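Ferric enterobactin receptor PIRA (Pseudomonas aeruginosa, PDB 5FP2) probably imports ferric enterobactin across the outer membrane as a TonB-dependent, plugged beta-barrel siderophore receptor. Local coordinates at residues P52-L57 against F172-E177; W125-E130 against Y204-K209. All coordinates share one frame; numbering follows the deposited sequence.

Contact 1: residues P52-L57 against F172-E177; sequences PPVNDL and FTNIPE
Phe172 reaches in from barrel strand 166-176 and sets its ring against the backbone of the plug loop 52-57. Its CB points toward the loop, and CG, anti to the backbone N (chi1 174°), carries the ring out to it. The carbonyl oxygen Pro53 O lies over one ring face, off centre toward the rim, 3.4 Å from Phe172 CZ. Two further groups approach the same ring obliquely: Pro52 CB is 3.6 Å from Phe172 CE2, its side chain crossing the phenyl at about a right angle, and Val54 CA sits 3.8 Å from Phe172 CE1.

Val54 divides its methyls. CG2, anti to the carbonyl carbon, touches both strand partners, coming within 3.8 Å of Phe172 CZ and 3.5 Å of Asn174 CG. CG1 stays with Asn174, 3.8 Å from its ND2; both methyls lie against CB and the amide carbon of Asn174, CG2 toward OD1.

Pro53 O and Val54 N find hydrogen-bond partners outside the two segments, in Arg186 of the adjoining strand 184-194 and Glu59 of the plug. Between the segments themselves the contact is van der Waals: close packing of Pro52 and Val54 on the phenyl and the Asn174 amide does the joining.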
# COMPACT_ATOMS: atom_id res chain seq x y z
N PRO A 52 15.42 -6.89 0.33
CA PRO A 52 15.17 -6.37 -1.00
C PRO A 52 14.21 -7.22 -1.80
O PRO A 52 14.53 -8.36 -2.08
CB PRO A 52 16.55 -6.45 -1.66
CG PRO A 52 17.31 -7.46 -0.88
CD PRO A 52 16.84 -7.22 0.52
N PRO A 53 13.12 -6.64 -2.31
CA PRO A 53 12.29 -7.38 -3.25
C PRO A 53 12.98 -7.69 -4.56
O PRO A 53 14.01 -7.10 -4.88
CB PRO A 53 11.11 -6.44 -3.51
CG PRO A 53 11.21 -5.37 -2.48
CD PRO A 53 12.65 -5.26 -2.13
N VAL A 54 12.42 -8.62 -5.32
CA VAL A 54 12.93 -8.90 -6.66
C VAL A 54 12.30 -7.98 -7.71
O VAL A 54 13.01 -7.47 -8.57
CB VAL A 54 12.79 -10.40 -7.02
CG1 VAL A 54 12.99 -10.63 -8.51
CG2 VAL A 54 13.84 -11.19 -6.26
N ASN A 55 11.01 -7.71 -7.59
CA ASN A 55 10.30 -6.86 -8.55
C ASN A 55 9.61 -5.70 -7.87
O ASN A 55 9.98 -4.55 -8.11
CB ASN A 55 9.27 -7.66 -9.34
CG ASN A 55 9.91 -8.77 -10.15
OD1 ASN A 55 11.12 -8.77 -10.39
ND2 ASN A 55 9.09 -9.74 -10.57
N ASP A 56 8.59 -5.98 -7.06
CA ASP A 56 7.77 -4.92 -6.46
C ASP A 56 7.64 -5.10 -4.97
O ASP A 56 8.17 -6.04 -4.42
CB ASP A 56 6.37 -4.85 -7.09
CG ASP A 56 5.77 -6.20 -7.34
OD1 ASP A 56 6.54 -7.19 -7.24
OD2 ASP A 56 4.57 -6.27 -7.72
N LEU A 57 6.94 -4.16 -4.33
CA LEU A 57 6.83 -4.13 -2.87
C LEU A 57 5.78 -5.13 -2.36
O LEU A 57 5.70 -5.42 -1.17
CB LEU A 57 6.53 -2.69 -2.40
CG LEU A 57 7.63 -1.67 -2.75
CD1 LEU A 57 7.08 -0.25 -2.81
CD2 LEU A 57 8.82 -1.73 -1.79
N PHE A 172 20.47 -4.13 -8.01
CA PHE A 172 20.00 -5.41 -7.49
C PHE A 172 19.84 -6.38 -8.64
O PHE A 172 19.36 -6.01 -9.72
CB PHE A 172 18.66 -5.24 -6.80
CG PHE A 172 18.03 -6.52 -6.36
CD1 PHE A 172 17.28 -7.28 -7.24
CD2 PHE A 172 18.19 -6.97 -5.07
CE1 PHE A 172 16.67 -8.45 -6.83
CE2 PHE A 172 17.61 -8.16 -4.65
CZ PHE A 172 16.83 -8.89 -5.53
N THR A 173 20.18 -7.64 -8.39
CA THR A 173 20.08 -8.66 -9.41
C THR A 173 19.76 -10.00 -8.75
O THR A 173 20.38 -10.41 -7.77
CB THR A 173 21.37 -8.73 -10.23
OG1 THR A 173 21.37 -9.93 -11.02
CG2 THR A 173 22.59 -8.73 -9.33
N ASN A 174 18.71 -10.63 -9.25
CA ASN A 174 18.26 -11.90 -8.76
C ASN A 174 18.40 -12.93 -9.86
O ASN A 174 17.77 -12.81 -10.90
CB ASN A 174 16.80 -11.78 -8.35
CG ASN A 174 16.16 -13.11 -8.08
OD1 ASN A 174 16.39 -13.71 -7.04
ND2 ASN A 174 15.34 -13.59 -9.01
N ILE A 175 19.20 -13.96 -9.62
CA ILE A 175 19.39 -15.03 -10.60
C ILE A 175 18.82 -16.37 -10.10
O ILE A 175 19.37 -16.99 -9.18
CB ILE A 175 20.88 -15.20 -10.94
CG1 ILE A 175 21.45 -13.91 -11.54
CG2 ILE A 175 21.07 -16.37 -11.90
CD1 ILE A 175 22.82 -13.53 -11.01
N PRO A 176 17.71 -16.82 -10.70
CA PRO A 176 17.17 -18.16 -10.48
C PRO A 176 18.21 -19.23 -10.76
O PRO A 176 18.92 -19.15 -11.75
CB PRO A 176 16.07 -18.26 -11.53
CG PRO A 176 15.63 -16.86 -11.77
CD PRO A 176 16.86 -16.01 -11.58
N GLU A 177 18.22 -20.28 -9.95
CA GLU A 177 19.10 -21.42 -10.18
C GLU A 177 18.68 -22.25 -11.37
O GLU A 177 19.51 -22.83 -12.05
CB GLU A 177 19.13 -22.31 -8.95
CG GLU A 177 20.12 -23.45 -9.06
CD GLU A 177 20.08 -24.36 -7.85
OE1 GLU A 177 20.63 -23.96 -6.78
OE2 GLU A 177 19.47 -25.44 -7.94

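Contact 2: residues W125-E130 against Y204-K209; sequences WVPPEE and YGSANK
Tyr204, on strand 199-210, meets chiefly Glu130 and Pro127 of the plug. Its CG sits between the backbone N and the carbonyl carbon (chi1 70°), which swings the ring across the Glu130 side chain at about a right angle. Glu130 CG, anti to its own N, comes to 3.4 Å from Tyr204 CD2, and the bend at chi2 lays the carboxylate by the base of the ring, with OE2 3.3 Å from the same CD2 and the two planes 49° apart. That OE2 also makes a weak hydrogen bond with Ser190 of the neighbouring strand. At the other ortho carbon, Pro127 CG approaches Tyr204 CD1 obliquely at 4.1 Å; toward the phenol end Val126 CG2 is a longer 4.3 Å from OH.

Gly205 adds its backbone, its O 4.1 Å from Pro127 CG. Next comes Ser206, whose CB packs 3.8 Å from that same CG; its hydroxyl makes a weak hydrogen bond with Asp239 on strand 235-247.

The proline ring thus rests on the inner barrel wall, while the short 3-10 turn at 128-130, where Glu130 N bonds Pro127 O at 3.0 Å, brings Glu130 back to the wall beside it. A plug loop seated against barrel strands in this way belongs to the TonB-dependent receptor fold.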
# COMPACT_ATOMS: atom_id res chain seq x y z
N TRP A 125 5.76 0.35 -8.08
CA TRP A 125 5.23 1.71 -7.93
C TRP A 125 6.38 2.68 -7.64
O TRP A 125 6.64 3.64 -8.40
CB TRP A 125 4.23 1.76 -6.75
CG TRP A 125 3.04 0.81 -6.85
CD1 TRP A 125 1.78 1.11 -7.32
CD2 TRP A 125 3.01 -0.58 -6.49
NE1 TRP A 125 0.98 -0.01 -7.26
CE2 TRP A 125 1.70 -1.05 -6.72
CE3 TRP A 125 3.97 -1.47 -5.99
CZ2 TRP A 125 1.30 -2.38 -6.44
CZ3 TRP A 125 3.57 -2.80 -5.70
CH2 TRP A 125 2.25 -3.24 -5.94
N VAL A 126 7.08 2.36 -6.55
CA VAL A 126 8.17 3.17 -6.02
C VAL A 126 9.37 2.26 -5.84
O VAL A 126 9.24 1.16 -5.30
CB VAL A 126 7.78 3.80 -4.67
CG1 VAL A 126 8.91 4.65 -4.12
CG2 VAL A 126 6.51 4.63 -4.82
N PRO A 127 10.52 2.64 -6.42
CA PRO A 127 11.72 1.91 -6.09
C PRO A 127 11.75 1.56 -4.61
O PRO A 127 11.65 2.45 -3.78
CB PRO A 127 12.82 2.92 -6.42
CG PRO A 127 12.22 3.90 -7.40
CD PRO A 127 10.75 3.55 -7.55
N PRO A 128 11.92 0.28 -4.29
CA PRO A 128 11.97 -0.08 -2.88
C PRO A 128 12.91 0.82 -2.11
O PRO A 128 12.53 1.42 -1.11
CB PRO A 128 12.50 -1.52 -2.89
CG PRO A 128 12.06 -2.06 -4.22
CD PRO A 128 12.10 -0.88 -5.17
N GLU A 129 14.13 0.92 -2.60
CA GLU A 129 15.20 1.51 -1.82
C GLU A 129 14.99 3.01 -1.63
O GLU A 129 15.74 3.68 -0.91
CB GLU A 129 16.54 1.25 -2.51
CG GLU A 129 17.06 -0.18 -2.36
CD GLU A 129 16.46 -1.20 -3.33
OE1 GLU A 129 15.87 -0.82 -4.37
OE2 GLU A 129 16.54 -2.40 -3.03
N GLU A 130 13.97 3.55 -2.31
CA GLU A 130 13.59 4.95 -2.17
C GLU A 130 12.47 5.13 -1.16
O GLU A 130 12.23 6.23 -0.72
CB GLU A 130 13.16 5.49 -3.53
CG GLU A 130 12.68 6.95 -3.54
CD GLU A 130 13.72 7.97 -3.10
OE1 GLU A 130 14.87 7.55 -2.77
OE2 GLU A 130 13.37 9.17 -3.01
N TYR A 204 13.83 10.77 -7.95
CA TYR A 204 14.10 9.32 -7.90
C TYR A 204 13.55 8.56 -9.10
O TYR A 204 12.62 9.01 -9.79
CB TYR A 204 13.52 8.72 -6.64
CG TYR A 204 12.00 8.67 -6.60
CD1 TYR A 204 11.30 7.89 -7.49
CD2 TYR A 204 11.29 9.31 -5.59
CE1 TYR A 204 9.92 7.79 -7.42
CE2 TYR A 204 9.91 9.28 -5.55
CZ TYR A 204 9.23 8.49 -6.45
OH TYR A 204 7.85 8.40 -6.41
N GLY A 205 14.18 7.45 -9.43
CA GLY A 205 13.94 6.84 -10.72
C GLY A 205 14.57 5.48 -10.78
O GLY A 205 15.26 5.08 -9.81
N SER A 206 14.14 4.68 -11.74
CA SER A 206 14.44 3.25 -11.69
C SER A 206 14.31 2.61 -13.07
O SER A 206 13.53 3.05 -13.91
CB SER A 206 13.55 2.53 -10.67
OG SER A 206 12.26 2.27 -11.21
N ALA A 207 15.10 1.57 -13.26
CA ALA A 207 15.09 0.83 -14.51
C ALA A 207 15.25 -0.65 -14.18
O ALA A 207 16.04 -1.02 -13.31
CB ALA A 207 16.23 1.31 -15.39
N ASN A 208 14.43 -1.48 -14.82
CA ASN A 208 14.10 -2.81 -14.31
C ASN A 208 13.91 -3.77 -15.47
O ASN A 208 13.08 -3.54 -16.34
CB ASN A 208 12.80 -2.76 -13.52
CG ASN A 208 12.96 -2.00 -12.21
OD1 ASN A 208 13.98 -1.35 -11.96
ND2 ASN A 208 11.95 -2.12 -11.34
N LYS A 209 14.70 -4.82 -15.51
CA LYS A 209 14.69 -5.69 -16.67
C LYS A 209 14.49 -7.10 -16.13
O LYS A 209 14.97 -7.41 -15.05
CB LYS A 209 16.01 -5.55 -17.41
CG LYS A 209 16.07 -6.21 -18.78
CD LYS A 209 17.03 -5.46 -19.71
CE LYS A 209 16.78 -3.94 -19.70
NZ LYS A 209 17.14 -3.22 -20.96

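How the contacts relate
From the N terminus the chain leaves helix 45-50 into 52-57, runs on to 125-130 and through plug strands 131-138 and 152-158, and then enters the barrel, where 172-177 and 204-209 follow. Contact 1 closes a loop of 114 intervening residues and contact 2 one of 73, and the two cross because their segments alternate. Their centres are about 12 Å apart. Within the plug the two loops also pack on each other: Pro53 CD is 3.8 Å from Pro128 CB, and Leu57 CD1 lies 3.6 Å from Val126 O. On the barrel side, strand 184-194 runs between the two contacted strands; its Arg186 also makes a salt bridge to Glu129, so it serves both plug loops.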